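Local coordinates for protein esterase LipW (Mycobacterium marinum, PDB 3QH4) that is an esterase of the alpha/beta hydrolase fold that probably hydrolyses ester bonds with strict substrate selectivity, at residues T83-A93 with G154-S165; A118-L126 with H137-V146. All coordinates share one frame; numbering follows the deposited sequence.

In the fold
Both contacts are built on the central sheet of the alpha/beta hydrolase fold, and strands 85-91 and 118-122, one from each, are neighbours in it. Contact 1 joins two parallel strands edge to edge by backbone hydrogen bonds, most of its residues being buried. Contact 2 lays helix 134-148, which also covers the Val87, Leu160 and Val162 face of contact 1, against one face of strand 118-122; its valines are buried, whereas its polar end, at Arg125 and His137, reaches the surface. Main-chain bonding thus dominates the first, and side-chain packing with a salt bridge the second. They meet where Val88 O lies 2.8 Å from Val120 N and where Phe155 touches Ala118.

Contact 1. Residues T83-A93 with G154-S165; sequences TPAPVVVYCHA and GFDARRLAVAGS
Val87 packs its side chain against Phe155 and Leu160. CB lies against Phe155 CG. CG1, set between the backbone N and the carbonyl carbon (chi1 57°), reaches both Leu160 CD1 and Phe155 CB. CG2 sits over the middle of the Phe155 ring, 3.9 Å from its centroid and 6° off the normal, a CH-pi contact on the face. Leu160 CD1 also touches Val89 CG2, which links the hydrophobic row. On the opposite face of the sheet, Val88 CG1 presses on Ala163 CB at 3.5 Å, tighter than usual, and Ala163 CB in turn meets Tyr90 CD1.

Parallel strands 85-91 and 160-165 carry these groups. Val87 N donates to Arg159 O at 3.0 Å and Val87 O receives Ala161 N; Val89 repeats the pattern with Ala161 O and Ala163 N, and Cys91 N continues it to Ala163 O. Before the corner at 157-159, Ala85 N bonds to Gly154 O and Ala85 O accepts from Asp156 N at 2.7 Å. That corner is a type I turn with an Asx turn at Asp156, whose OD2 takes both NE (2.8 Å) and NH2 (3.1 Å) of Arg159. Bent at chi3 (-70°), Arg159 lays one guanidinium face over Pro86 CD.

Gly164 belongs to a GxSxG sequence, consistent with a nucleophile elbow just beyond the strand. Tyr90 OH bonds to Asp104, and Ser165 OG to Gln194. Around the pair, strand 118-122 bonds to the other edge of 85-91, helix 298-315 covers the face of Val88 and Ala161, and helix 134-148 covers that of Val87, Leu160 and Val162.

Contact 2. Residues A118-L126 with H137-V146; sequences AVVSVDYRL and HDAIEVLTWV
A chi1 of -68° sets Asp138 CG anti to its carbonyl carbon, and the Arg125 chain, bent at chi3 (-63°), brings its guanidinium side-on to that carboxylate. The two planes stand 37° apart. NE of Arg125 gives a fairly straight bond to the syn lone pair of Asp138 OD2 at 3.0 Å, while Arg125 NH2 reaches Asp138 OD1 at 2.9 Å from above the carboxylate plane. The main chain joins in: Arg125 N donates to Asp138 OD2 at 2.8 Å, almost in line with the C-O bond. A water bridges Asp138 OD2 and Asp123 O, adding a third donor to that oxygen. Such a grip fixes the rotation of the carboxylate and would favour its negative charge.

Further along, the contact turns hydrophobic. Val142 fits between two strand valines: its CG1 meets Val120 CG1 at 3.6 Å, and its CB meets Val122 CG2 at 3.8 Å. Val146 CG2 slides past the branches of Val120, 4.0 Å from its CG2. Tyr124 directs its hydroxyl elsewhere, to His92 O, and its ring stacks on that of His92.

Strand 118-122 and the helical segment 137-146 run roughly antiparallel, their axes 9.1 Å apart at closest approach, the helix-on-sheet packing expected of the alpha/beta hydrolase fold, in which helices flank a central, mostly parallel sheet.

Contact 1. Residues T83-A93 with G154-S165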
ATOM      1  N   THR A  83      25.002  -3.053   3.343  1.00 20.67           N
ATOM      2  CA  THR A  83      24.900  -4.304   2.607  1.00 20.59           C
ATOM      3  C   THR A  83      25.385  -5.463   3.490  1.00 20.51           C
ATOM      4  O   THR A  83      26.304  -5.283   4.299  1.00 21.05           O
ATOM      5  CB  THR A  83      25.734  -4.261   1.290  1.00 21.46           C
ATOM      6  OG1 THR A  83      27.084  -3.908   1.609  1.00 25.04           O
ATOM      7  CG2 THR A  83      25.195  -3.212   0.327  1.00 21.83           C
ATOM      8  N   PRO A  84      24.736  -6.637   3.395  1.00 19.92           N
ATOM      9  CA  PRO A  84      23.492  -6.916   2.667  1.00 18.49           C
ATOM     10  C   PRO A  84      22.305  -6.556   3.558  1.00 16.89           C
ATOM     11  O   PRO A  84      22.222  -7.009   4.703  1.00 16.65           O
ATOM     12  CB  PRO A  84      23.547  -8.441   2.427  1.00 18.21           C
ATOM     13  CG  PRO A  84      24.841  -8.916   3.004  1.00 21.28           C
ATOM     14  CD  PRO A  84      25.268  -7.864   4.000  1.00 20.71           C
ATOM     15  N   ALA A  85      21.423  -5.716   3.034  1.00 15.02           N
ATOM     16  CA  ALA A  85      20.343  -5.133   3.800  1.00 13.22           C
ATOM     17  C   ALA A  85      19.079  -5.994   3.659  1.00 11.94           C
ATOM     18  O   ALA A  85      18.789  -6.496   2.554  1.00 12.46           O
ATOM     19  CB  ALA A  85      20.087  -3.722   3.283  1.00 13.10           C
ATOM     20  N   PRO A  86      18.324  -6.172   4.761  1.00 11.48           N
ATOM     21  CA  PRO A  86      16.985  -6.762   4.611  1.00 10.43           C
ATOM     22  C   PRO A  86      16.177  -5.838   3.701  1.00  9.09           C
ATOM     23  O   PRO A  86      16.466  -4.655   3.630  1.00  8.83           O
ATOM     24  CB  PRO A  86      16.429  -6.754   6.034  1.00 10.46           C
ATOM     25  CG  PRO A  86      17.205  -5.715   6.760  1.00 10.86           C
ATOM     26  CD  PRO A  86      18.555  -5.648   6.126  1.00 10.62           C
ATOM     27  N   VAL A  87      15.191  -6.375   2.990  1.00  8.61           N
ATOM     28  CA  VAL A  87      14.593  -5.577   1.911  1.00  8.05           C
ATOM     29  C   VAL A  87      13.085  -5.759   1.880  1.00  8.08           C
ATOM     30  O   VAL A  87      12.584  -6.872   2.106  1.00  7.72           O
ATOM     31  CB  VAL A  87      15.235  -5.943   0.526  1.00  9.01           C
ATOM     32  CG1 VAL A  87      15.092  -7.436   0.199  1.00  9.31           C
ATOM     33  CG2 VAL A  87      14.638  -5.079  -0.620  1.00  8.12           C
ATOM     34  N   VAL A  88      12.381  -4.662   1.619  1.00  7.25           N
ATOM     35  CA  VAL A  88      10.919  -4.673   1.521  1.00  6.83           C
ATOM     36  C   VAL A  88      10.539  -4.341   0.087  1.00  6.37           C
ATOM     37  O   VAL A  88      11.023  -3.343  -0.449  1.00  6.64           O
ATOM     38  CB  VAL A  88      10.292  -3.561   2.448  1.00  6.91           C
ATOM     39  CG1 VAL A  88       8.747  -3.537   2.308  1.00  7.14           C
ATOM     40  CG2 VAL A  88      10.699  -3.766   3.900  1.00  8.71           C
ATOM     41  N   VAL A  89       9.655  -5.130  -0.542  1.00  5.22           N
ATOM     42  CA  VAL A  89       9.116  -4.732  -1.846  1.00  4.73           C
ATOM     43  C   VAL A  89       7.794  -4.046  -1.559  1.00  5.03           C
ATOM     44  O   VAL A  89       6.927  -4.660  -0.953  1.00  4.89           O
ATOM     45  CB  VAL A  89       8.897  -5.951  -2.767  1.00  4.68           C
ATOM     46  CG1 VAL A  89       8.111  -5.552  -4.018  1.00  5.37           C
ATOM     47  CG2 VAL A  89      10.278  -6.579  -3.112  1.00  6.39           C
ATOM     48  N   TYR A  90       7.668  -2.779  -1.966  1.00  5.14           N
ATOM     49  CA  TYR A  90       6.541  -1.912  -1.583  1.00  4.86           C
ATOM     50  C   TYR A  90       5.717  -1.478  -2.793  1.00  4.97           C
ATOM     51  O   TYR A  90       6.302  -1.151  -3.850  1.00  5.28           O
ATOM     52  CB  TYR A  90       7.070  -0.646  -0.870  1.00  5.12           C
ATOM     53  CG  TYR A  90       5.970   0.289  -0.448  1.00  4.69           C
ATOM     54  CD1 TYR A  90       5.391   0.171   0.845  1.00  5.44           C
ATOM     55  CD2 TYR A  90       5.513   1.300  -1.310  1.00  3.15           C
ATOM     56  CE1 TYR A  90       4.372   1.043   1.228  1.00  6.45           C
ATOM     57  CE2 TYR A  90       4.487   2.178  -0.935  1.00  3.10           C
ATOM     58  CZ  TYR A  90       3.925   2.031   0.324  1.00  5.75           C
ATOM     59  OH  TYR A  90       2.903   2.856   0.714  1.00  6.33           O
ATOM     60  N   CYS A  91       4.386  -1.476  -2.640  1.00  4.34           N
ATOM     61  CA  CYS A  91       3.444  -0.999  -3.684  1.00  4.21           C
ATOM     62  C   CYS A  91       2.590   0.130  -3.134  1.00  4.88           C
ATOM     63  O   CYS A  91       1.962  -0.027  -2.086  1.00  5.18           O
ATOM     64  CB  CYS A  91       2.529  -2.138  -4.173  1.00  3.95           C
ATOM     65  SG  CYS A  91       3.440  -3.359  -5.080  1.00  6.30           S
ATOM     66  N   HIS A  92       2.597   1.271  -3.840  1.00  4.38           N
ATOM     67  CA  HIS A  92       1.923   2.511  -3.391  1.00  5.18           C
ATOM     68  C   HIS A  92       0.378   2.500  -3.477  1.00  4.69           C
ATOM     69  O   HIS A  92      -0.221   1.651  -4.120  1.00  4.72           O
ATOM     70  CB  HIS A  92       2.463   3.702  -4.196  1.00  4.98           C
ATOM     71  CG  HIS A  92       2.100   3.665  -5.653  1.00  4.67           C
ATOM     72  ND1 HIS A  92       0.870   4.079  -6.115  1.00  5.48           N
ATOM     73  CD2 HIS A  92       2.802   3.281  -6.749  1.00  6.22           C
ATOM     74  CE1 HIS A  92       0.817   3.931  -7.429  1.00  5.83           C
ATOM     75  NE2 HIS A  92       1.987   3.462  -7.838  1.00  6.24           N
ATOM     76  N   ALA A  93      -0.230   3.469  -2.808  1.00  5.41           N
ATOM     77  CA  ALA A  93      -1.679   3.691  -2.778  1.00  4.29           C
ATOM     78  C   ALA A  93      -2.165   4.356  -4.054  1.00  5.11           C
ATOM     79  O   ALA A  93      -1.353   4.857  -4.855  1.00  5.72           O
ATOM     80  CB  ALA A  93      -2.015   4.577  -1.566  1.00  6.18           C
ATOM     81  N   GLY A 154      22.837  -5.542  -3.153  1.00 16.84           N
ATOM     82  CA  GLY A 154      23.141  -5.340  -1.731  1.00 15.88           C
ATOM     83  C   GLY A 154      22.000  -5.693  -0.783  1.00 14.72           C
ATOM     84  O   GLY A 154      21.865  -5.085   0.283  1.00 14.59           O
ATOM     85  N   PHE A 155      21.183  -6.677  -1.177  1.00 13.55           N
ATOM     86  CA  PHE A 155      20.067  -7.145  -0.347  1.00 13.04           C
ATOM     87  C   PHE A 155      20.308  -8.523   0.255  1.00 13.12           C
ATOM     88  O   PHE A 155      20.992  -9.359  -0.333  1.00 13.93           O
ATOM     89  CB  PHE A 155      18.778  -7.236  -1.178  1.00 12.08           C
ATOM     90  CG  PHE A 155      18.408  -5.969  -1.897  1.00 12.07           C
ATOM     91  CD1 PHE A 155      18.734  -4.723  -1.376  1.00 12.85           C
ATOM     92  CD2 PHE A 155      17.702  -6.023  -3.112  1.00 11.40           C
ATOM     93  CE1 PHE A 155      18.380  -3.543  -2.057  1.00 12.78           C
ATOM     94  CE2 PHE A 155      17.357  -4.861  -3.801  1.00 10.46           C
ATOM     95  CZ  PHE A 155      17.684  -3.622  -3.276  1.00 12.88           C
ATOM     96  N   ASP A 156      19.730  -8.757   1.418  1.00 13.35           N
ATOM     97  CA  ASP A 156      19.638 -10.090   2.002  1.00 14.00           C
ATOM     98  C   ASP A 156      18.291 -10.728   1.617  1.00 14.15           C
ATOM     99  O   ASP A 156      17.245 -10.435   2.211  1.00 14.37           O
ATOM    100  CB  ASP A 156      19.793 -10.008   3.526  1.00 14.61           C
ATOM    101  CG  ASP A 156      19.797 -11.386   4.198  1.00 15.74           C
ATOM    102  OD1 ASP A 156      19.688 -12.416   3.481  1.00 15.78           O
ATOM    103  OD2 ASP A 156      19.924 -11.437   5.438  1.00 17.51           O
ATOM    104  N   ALA A 157      18.318 -11.618   0.630  1.00 15.15           N
ATOM    105  CA  ALA A 157      17.089 -12.285   0.164  1.00 14.91           C
ATOM    106  C   ALA A 157      16.440 -13.188   1.204  1.00 14.51           C
ATOM    107  O   ALA A 157      15.249 -13.518   1.075  1.00 15.59           O
ATOM    108  CB  ALA A 157      17.365 -13.061  -1.130  1.00 15.48           C
ATOM    109  N   ARG A 158      17.191 -13.582   2.235  1.00 14.41           N
ATOM    110  CA  ARG A 158      16.605 -14.348   3.338  1.00 13.65           C
ATOM    111  C   ARG A 158      15.744 -13.483   4.265  1.00 13.24           C
ATOM    112  O   ARG A 158      15.058 -14.010   5.169  1.00 13.15           O
ATOM    113  CB  ARG A 158      17.683 -15.060   4.158  1.00 15.74           C
ATOM    114  N   ARG A 159      15.782 -12.159   4.055  1.00 11.21           N
ATOM    115  CA  ARG A 159      14.986 -11.236   4.885  1.00 10.52           C
ATOM    116  C   ARG A 159      14.198 -10.326   3.950  1.00 10.64           C
ATOM    117  O   ARG A 159      14.472  -9.124   3.829  1.00 10.76           O
ATOM    118  CB  ARG A 159      15.856 -10.458   5.894  1.00 11.54           C
ATOM    119  CG  ARG A 159      16.349 -11.335   7.019  1.00 13.68           C
ATOM    120  CD  ARG A 159      17.179 -10.509   8.009  1.00 16.02           C
ATOM    121  NE  ARG A 159      18.440 -10.114   7.399  1.00 18.46           N
ATOM    122  CZ  ARG A 159      19.219  -9.149   7.857  1.00 19.41           C
ATOM    123  NH1 ARG A 159      18.857  -8.455   8.941  1.00 17.41           N
ATOM    124  NH2 ARG A 159      20.363  -8.885   7.220  1.00 21.08           N
ATOM    125  N   LEU A 160      13.239 -10.936   3.264  1.00  9.55           N
ATOM    126  CA  LEU A 160      12.396 -10.221   2.302  1.00  9.16           C
ATOM    127  C   LEU A 160      10.995 -10.057   2.860  1.00  8.36           C
ATOM    128  O   LEU A 160      10.358 -11.042   3.275  1.00  8.80           O
ATOM    129  CB  LEU A 160      12.352 -10.967   0.968  1.00  9.53           C
ATOM    130  CG  LEU A 160      11.294 -10.522  -0.061  1.00 11.03           C
ATOM    131  CD1 LEU A 160      11.721  -9.223  -0.682  1.00 12.47           C
ATOM    132  CD2 LEU A 160      11.181 -11.631  -1.164  1.00 14.19           C
ATOM    133  N   ALA A 161      10.536  -8.797   2.869  1.00  6.21           N
ATOM    134  CA  ALA A 161       9.181  -8.456   3.296  1.00  5.39           C
ATOM    135  C   ALA A 161       8.453  -7.810   2.114  1.00  5.06           C
ATOM    136  O   ALA A 161       9.087  -7.335   1.159  1.00  5.90           O
ATOM    137  CB  ALA A 161       9.223  -7.496   4.492  1.00  5.64           C
ATOM    138  N   VAL A 162       7.129  -7.803   2.190  1.00  4.27           N
ATOM    139  CA  VAL A 162       6.306  -7.127   1.199  1.00  5.43           C
ATOM    140  C   VAL A 162       5.416  -6.133   1.955  1.00  5.88           C
ATOM    141  O   VAL A 162       5.104  -6.350   3.132  1.00  6.40           O
ATOM    142  CB  VAL A 162       5.470  -8.136   0.352  1.00  4.74           C
ATOM    143  CG1 VAL A 162       6.395  -9.069  -0.487  1.00  5.31           C
ATOM    144  CG2 VAL A 162       4.535  -8.993   1.231  1.00  5.61           C
ATOM    145  N   ALA A 163       5.055  -5.028   1.307  1.00  4.76           N
ATOM    146  CA  ALA A 163       4.339  -3.982   1.999  1.00  4.81           C
ATOM    147  C   ALA A 163       3.565  -3.174   0.991  1.00  3.84           C
ATOM    148  O   ALA A 163       3.926  -3.122  -0.200  1.00  4.33           O
ATOM    149  CB  ALA A 163       5.333  -3.054   2.766  1.00  5.01           C
ATOM    150  N   GLY A 164       2.508  -2.533   1.463  1.00  3.69           N
ATOM    151  CA  GLY A 164       1.802  -1.595   0.588  1.00  3.35           C
ATOM    152  C   GLY A 164       0.825  -0.776   1.398  1.00  3.73           C
ATOM    153  O   GLY A 164       0.571  -1.085   2.575  1.00  4.14           O
ATOM    154  N   SER A 165       0.232   0.209   0.737  1.00  3.31           N
ATOM    155  CA  SER A 165      -0.838   1.014   1.316  1.00  4.48           C
ATOM    156  C   SER A 165      -2.029   0.913   0.394  1.00  4.43           C
ATOM    157  O   SER A 165      -1.877   1.061  -0.834  1.00  3.69           O
ATOM    158  CB  SER A 165      -0.406   2.475   1.370  1.00  4.87           C
ATOM    159  OG  SER A 165      -1.456   3.343   1.782  1.00  4.87           O
TER

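Contact 2. Residues A118-L126 with H137-V146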
ATOM      1  N   ALA A 118      16.315  -1.748   3.265  1.00  7.38           N
ATOM      2  CA  ALA A 118      16.105  -1.242   1.915  1.00  7.62           C
ATOM      3  C   ALA A 118      14.627  -1.424   1.557  1.00  7.96           C
ATOM      4  O   ALA A 118      13.946  -2.349   2.046  1.00  8.23           O
ATOM      5  CB  ALA A 118      16.981  -2.019   0.913  1.00  8.98           C
ATOM      6  N   VAL A 119      14.136  -0.516   0.727  1.00  6.39           N
ATOM      7  CA  VAL A 119      12.771  -0.623   0.212  1.00  5.87           C
ATOM      8  C   VAL A 119      12.868  -0.496  -1.312  1.00  6.70           C
ATOM      9  O   VAL A 119      13.549   0.402  -1.833  1.00  7.67           O
ATOM     10  CB  VAL A 119      11.876   0.502   0.785  1.00  5.31           C
ATOM     11  CG1 VAL A 119      10.451   0.452   0.185  1.00  6.58           C
ATOM     12  CG2 VAL A 119      11.791   0.414   2.340  1.00  4.56           C
ATOM     13  N   VAL A 120      12.177  -1.377  -2.019  1.00  6.14           N
ATOM     14  CA  VAL A 120      12.083  -1.253  -3.487  1.00  7.08           C
ATOM     15  C   VAL A 120      10.617  -0.985  -3.791  1.00  6.39           C
ATOM     16  O   VAL A 120       9.765  -1.865  -3.598  1.00  6.89           O
ATOM     17  CB  VAL A 120      12.608  -2.505  -4.208  1.00  6.73           C
ATOM     18  CG1 VAL A 120      12.493  -2.399  -5.735  1.00  7.24           C
ATOM     19  CG2 VAL A 120      14.082  -2.755  -3.818  1.00  8.63           C
ATOM     20  N   SER A 121      10.343   0.233  -4.277  1.00  6.38           N
ATOM     21  CA  SER A 121       8.973   0.666  -4.547  1.00  6.54           C
ATOM     22  C   SER A 121       8.665   0.436  -6.030  1.00  6.06           C
ATOM     23  O   SER A 121       9.466   0.833  -6.906  1.00  7.00           O
ATOM     24  CB  SER A 121       8.820   2.148  -4.168  1.00  5.89           C
ATOM     25  OG  SER A 121       7.532   2.620  -4.512  1.00  5.45           O
ATOM     26  N   VAL A 122       7.503  -0.174  -6.292  1.00  5.17           N
ATOM     27  CA  VAL A 122       7.118  -0.614  -7.649  1.00  5.49           C
ATOM     28  C   VAL A 122       6.260   0.427  -8.373  1.00  6.16           C
ATOM     29  O   VAL A 122       5.196   0.820  -7.856  1.00  5.19           O
ATOM     30  CB  VAL A 122       6.319  -1.950  -7.592  1.00  5.56           C
ATOM     31  CG1 VAL A 122       5.961  -2.444  -9.021  1.00  6.06           C
ATOM     32  CG2 VAL A 122       7.063  -3.024  -6.848  1.00  6.42           C
ATOM     33  N   ASP A 123       6.707   0.876  -9.546  1.00  5.25           N
ATOM     34  CA  ASP A 123       5.882   1.789 -10.352  1.00  5.98           C
ATOM     35  C   ASP A 123       5.027   0.922 -11.265  1.00  6.41           C
ATOM     36  O   ASP A 123       5.329   0.779 -12.470  1.00  6.48           O
ATOM     37  CB  ASP A 123       6.772   2.723 -11.193  1.00  6.67           C
ATOM     38  CG  ASP A 123       6.007   3.849 -11.848  1.00  9.80           C
ATOM     39  OD1 ASP A 123       4.838   4.092 -11.508  1.00 11.63           O
ATOM     40  OD2 ASP A 123       6.612   4.529 -12.721  1.00 12.38           O
ATOM     41  N   TYR A 124       3.981   0.327 -10.683  1.00  5.54           N
ATOM     42  CA  TYR A 124       3.122  -0.593 -11.431  1.00  6.08           C
ATOM     43  C   TYR A 124       2.159   0.099 -12.384  1.00  6.02           C
ATOM     44  O   TYR A 124       1.771   1.266 -12.183  1.00  7.06           O
ATOM     45  CB  TYR A 124       2.349  -1.493 -10.457  1.00  5.98           C
ATOM     46  CG  TYR A 124       1.495  -0.762  -9.442  1.00  5.74           C
ATOM     47  CD1 TYR A 124       1.961  -0.532  -8.131  1.00  5.08           C
ATOM     48  CD2 TYR A 124       0.222  -0.315  -9.777  1.00  6.05           C
ATOM     49  CE1 TYR A 124       1.137   0.112  -7.170  1.00  5.15           C
ATOM     50  CE2 TYR A 124      -0.608   0.319  -8.833  1.00  5.61           C
ATOM     51  CZ  TYR A 124      -0.137   0.524  -7.536  1.00  5.32           C
ATOM     52  OH  TYR A 124      -0.935   1.148  -6.633  1.00  7.92           O
ATOM     53  N   ARG A 125       1.778  -0.633 -13.432  1.00  5.34           N
ATOM     54  CA  ARG A 125       0.838  -0.123 -14.424  1.00  5.81           C
ATOM     55  C   ARG A 125      -0.546   0.047 -13.797  1.00  5.85           C
ATOM     56  O   ARG A 125      -0.917  -0.699 -12.856  1.00  5.71           O
ATOM     57  CB  ARG A 125       0.758  -1.056 -15.635  1.00  5.96           C
ATOM     58  CG  ARG A 125       2.006  -0.939 -16.577  1.00  7.59           C
ATOM     59  CD  ARG A 125       2.029  -2.088 -17.599  1.00  7.33           C
ATOM     60  NE  ARG A 125       2.156  -3.373 -16.902  1.00  5.81           N
ATOM     61  CZ  ARG A 125       1.732  -4.536 -17.403  1.00  4.38           C
ATOM     62  NH1 ARG A 125       1.185  -4.590 -18.623  1.00  4.99           N
ATOM     63  NH2 ARG A 125       1.857  -5.651 -16.686  1.00  4.74           N
ATOM     64  N   LEU A 126      -1.287   1.004 -14.364  1.00  5.97           N
ATOM     65  CA  LEU A 126      -2.543   1.523 -13.766  1.00  5.61           C
ATOM     66  C   LEU A 126      -3.784   1.225 -14.559  1.00  6.08           C
ATOM     67  O   LEU A 126      -3.785   1.252 -15.774  1.00  7.60           O
ATOM     68  CB  LEU A 126      -2.470   3.053 -13.623  1.00  6.04           C
ATOM     69  CG  LEU A 126      -1.309   3.593 -12.772  1.00  5.29           C
ATOM     70  CD1 LEU A 126      -1.249   5.132 -12.847  1.00  6.75           C
ATOM     71  CD2 LEU A 126      -1.360   3.105 -11.296  1.00  5.33           C
ATOM     72  N   HIS A 137       1.265  -8.463 -11.933  1.00  6.23           N
ATOM     73  CA  HIS A 137       2.379  -8.960 -12.729  1.00  6.13           C
ATOM     74  C   HIS A 137       3.635  -8.112 -12.551  1.00  7.48           C
ATOM     75  O   HIS A 137       4.737  -8.665 -12.461  1.00  7.33           O
ATOM     76  CB  HIS A 137       2.033  -9.042 -14.203  1.00  6.95           C
ATOM     77  CG  HIS A 137       1.238 -10.249 -14.573  1.00  7.56           C
ATOM     78  ND1 HIS A 137       0.476 -10.305 -15.723  1.00  6.10           N
ATOM     79  CD2 HIS A 137       1.082 -11.441 -13.953  1.00  9.34           C
ATOM     80  CE1 HIS A 137      -0.108 -11.488 -15.801  1.00  8.36           C
ATOM     81  NE2 HIS A 137       0.246 -12.198 -14.745  1.00 10.36           N
ATOM     82  N   ASP A 138       3.461  -6.788 -12.522  1.00  6.32           N
ATOM     83  CA  ASP A 138       4.591  -5.872 -12.336  1.00  6.77           C
ATOM     84  C   ASP A 138       5.220  -6.078 -10.966  1.00  6.29           C
ATOM     85  O   ASP A 138       6.451  -6.128 -10.844  1.00  6.78           O
ATOM     86  CB  ASP A 138       4.140  -4.409 -12.471  1.00  6.62           C
ATOM     87  CG  ASP A 138       3.720  -4.056 -13.906  1.00  5.94           C
ATOM     88  OD1 ASP A 138       3.956  -4.868 -14.822  1.00  6.32           O
ATOM     89  OD2 ASP A 138       3.168  -2.959 -14.094  1.00  7.92           O
ATOM     90  N   ALA A 139       4.390  -6.157  -9.928  1.00  6.06           N
ATOM     91  CA  ALA A 139       4.939  -6.404  -8.576  1.00  5.73           C
ATOM     92  C   ALA A 139       5.742  -7.709  -8.509  1.00  6.29           C
ATOM     93  O   ALA A 139       6.797  -7.780  -7.866  1.00  6.72           O
ATOM     94  CB  ALA A 139       3.807  -6.438  -7.541  1.00  6.83           C
ATOM     95  N   ILE A 140       5.234  -8.747  -9.166  1.00  6.39           N
ATOM     96  CA  ILE A 140       5.908 -10.057  -9.177  1.00  7.18           C
ATOM     97  C   ILE A 140       7.238  -9.955  -9.884  1.00  7.77           C
ATOM     98  O   ILE A 140       8.245 -10.498  -9.418  1.00  8.36           O
ATOM     99  CB  ILE A 140       5.000 -11.150  -9.825  1.00  6.70           C
ATOM    100  CG1 ILE A 140       3.856 -11.482  -8.844  1.00  7.59           C
ATOM    101  CG2 ILE A 140       5.838 -12.397 -10.221  1.00  7.67           C
ATOM    102  CD1 ILE A 140       2.684 -12.318  -9.418  1.00  9.39           C
ATOM    103  N   GLU A 141       7.239  -9.225 -10.993  1.00  8.36           N
ATOM    104  CA  GLU A 141       8.449  -9.011 -11.769  1.00 10.37           C
ATOM    105  C   GLU A 141       9.513  -8.341 -10.899  1.00  9.95           C
ATOM    106  O   GLU A 141      10.687  -8.770 -10.903  1.00  8.96           O
ATOM    107  CB  GLU A 141       8.119  -8.150 -12.995  1.00 11.28           C
ATOM    108  CG  GLU A 141       9.272  -7.957 -13.961  1.00 18.93           C
ATOM    109  CD  GLU A 141       9.400  -9.066 -15.013  1.00 27.25           C
ATOM    110  OE1 GLU A 141       8.779 -10.153 -14.873  1.00 32.47           O
ATOM    111  OE2 GLU A 141      10.141  -8.836 -15.992  1.00 31.81           O
ATOM    112  N   VAL A 142       9.101  -7.322 -10.129  1.00  7.99           N
ATOM    113  CA  VAL A 142      10.047  -6.619  -9.272  1.00  7.55           C
ATOM    114  C   VAL A 142      10.543  -7.521  -8.158  1.00  7.74           C
ATOM    115  O   VAL A 142      11.745  -7.587  -7.912  1.00  9.29           O
ATOM    116  CB  VAL A 142       9.489  -5.284  -8.717  1.00  7.31           C
ATOM    117  CG1 VAL A 142      10.474  -4.648  -7.690  1.00  6.01           C
ATOM    118  CG2 VAL A 142       9.249  -4.331  -9.887  1.00  5.71           C
ATOM    119  N   LEU A 143       9.636  -8.235  -7.506  1.00  7.54           N
ATOM    120  CA  LEU A 143      10.063  -9.127  -6.423  1.00  8.09           C
ATOM    121  C   LEU A 143      11.075 -10.188  -6.920  1.00  9.13           C
ATOM    122  O   LEU A 143      12.079 -10.443  -6.254  1.00  9.57           O
ATOM    123  CB  LEU A 143       8.865  -9.802  -5.753  1.00  8.67           C
ATOM    124  CG  LEU A 143       9.263 -10.666  -4.533  1.00  9.62           C
ATOM    125  CD1 LEU A 143       8.175 -10.484  -3.480  1.00 13.07           C
ATOM    126  CD2 LEU A 143       9.423 -12.113  -4.937  1.00 15.06           C
ATOM    127  N   THR A 144      10.805 -10.798  -8.075  1.00  8.80           N
ATOM    128  CA  THR A 144      11.732 -11.800  -8.659  1.00 10.32           C
ATOM    129  C   THR A 144      13.114 -11.192  -8.926  1.00 10.72           C
ATOM    130  O   THR A 144      14.150 -11.825  -8.673  1.00 11.53           O
ATOM    131  CB  THR A 144      11.118 -12.405  -9.961  1.00 10.42           C
ATOM    132  OG1 THR A 144       9.893 -13.055  -9.617  1.00 12.79           O
ATOM    133  CG2 THR A 144      12.077 -13.440 -10.614  1.00 14.83           C
ATOM    134  N   TRP A 145      13.113  -9.958  -9.423  1.00 10.24           N
ATOM    135  CA  TRP A 145      14.333  -9.233  -9.753  1.00 11.48           C
ATOM    136  C   TRP A 145      15.134  -8.884  -8.494  1.00 11.47           C
ATOM    137  O   TRP A 145      16.371  -9.004  -8.477  1.00 12.43           O
ATOM    138  CB  TRP A 145      13.940  -7.985 -10.532  1.00 10.98           C
ATOM    139  CG  TRP A 145      15.023  -7.028 -10.880  1.00 13.43           C
ATOM    140  CD1 TRP A 145      15.803  -7.045 -12.013  1.00 13.88           C
ATOM    141  CD2 TRP A 145      15.400  -5.849 -10.151  1.00 14.89           C
ATOM    142  NE1 TRP A 145      16.653  -5.965 -12.016  1.00 14.24           N
ATOM    143  CE2 TRP A 145      16.420  -5.205 -10.900  1.00 15.99           C
ATOM    144  CE3 TRP A 145      14.962  -5.258  -8.952  1.00 13.38           C
ATOM    145  CZ2 TRP A 145      17.025  -4.024 -10.477  1.00 15.53           C
ATOM    146  CZ3 TRP A 145      15.555  -4.094  -8.539  1.00 14.50           C
ATOM    147  CH2 TRP A 145      16.572  -3.476  -9.298  1.00 14.02           C
ATOM    148  N   VAL A 146      14.433  -8.494  -7.426  1.00 10.64           N
ATOM    149  CA  VAL A 146      15.057  -8.199  -6.145  1.00 10.54           C
ATOM    150  C   VAL A 146      15.809  -9.420  -5.636  1.00 11.41           C
ATOM    151  O   VAL A 146      16.959  -9.319  -5.216  1.00 12.13           O
ATOM    152  CB  VAL A 146      13.990  -7.711  -5.114  1.00 10.32           C
ATOM    153  CG1 VAL A 146      14.501  -7.758  -3.697  1.00 10.15           C
ATOM    154  CG2 VAL A 146      13.520  -6.311  -5.517  1.00  8.39           C
TER
HETATM  155  O   HOH W   1       5.147  -0.807 -14.742  1.00 10.37           O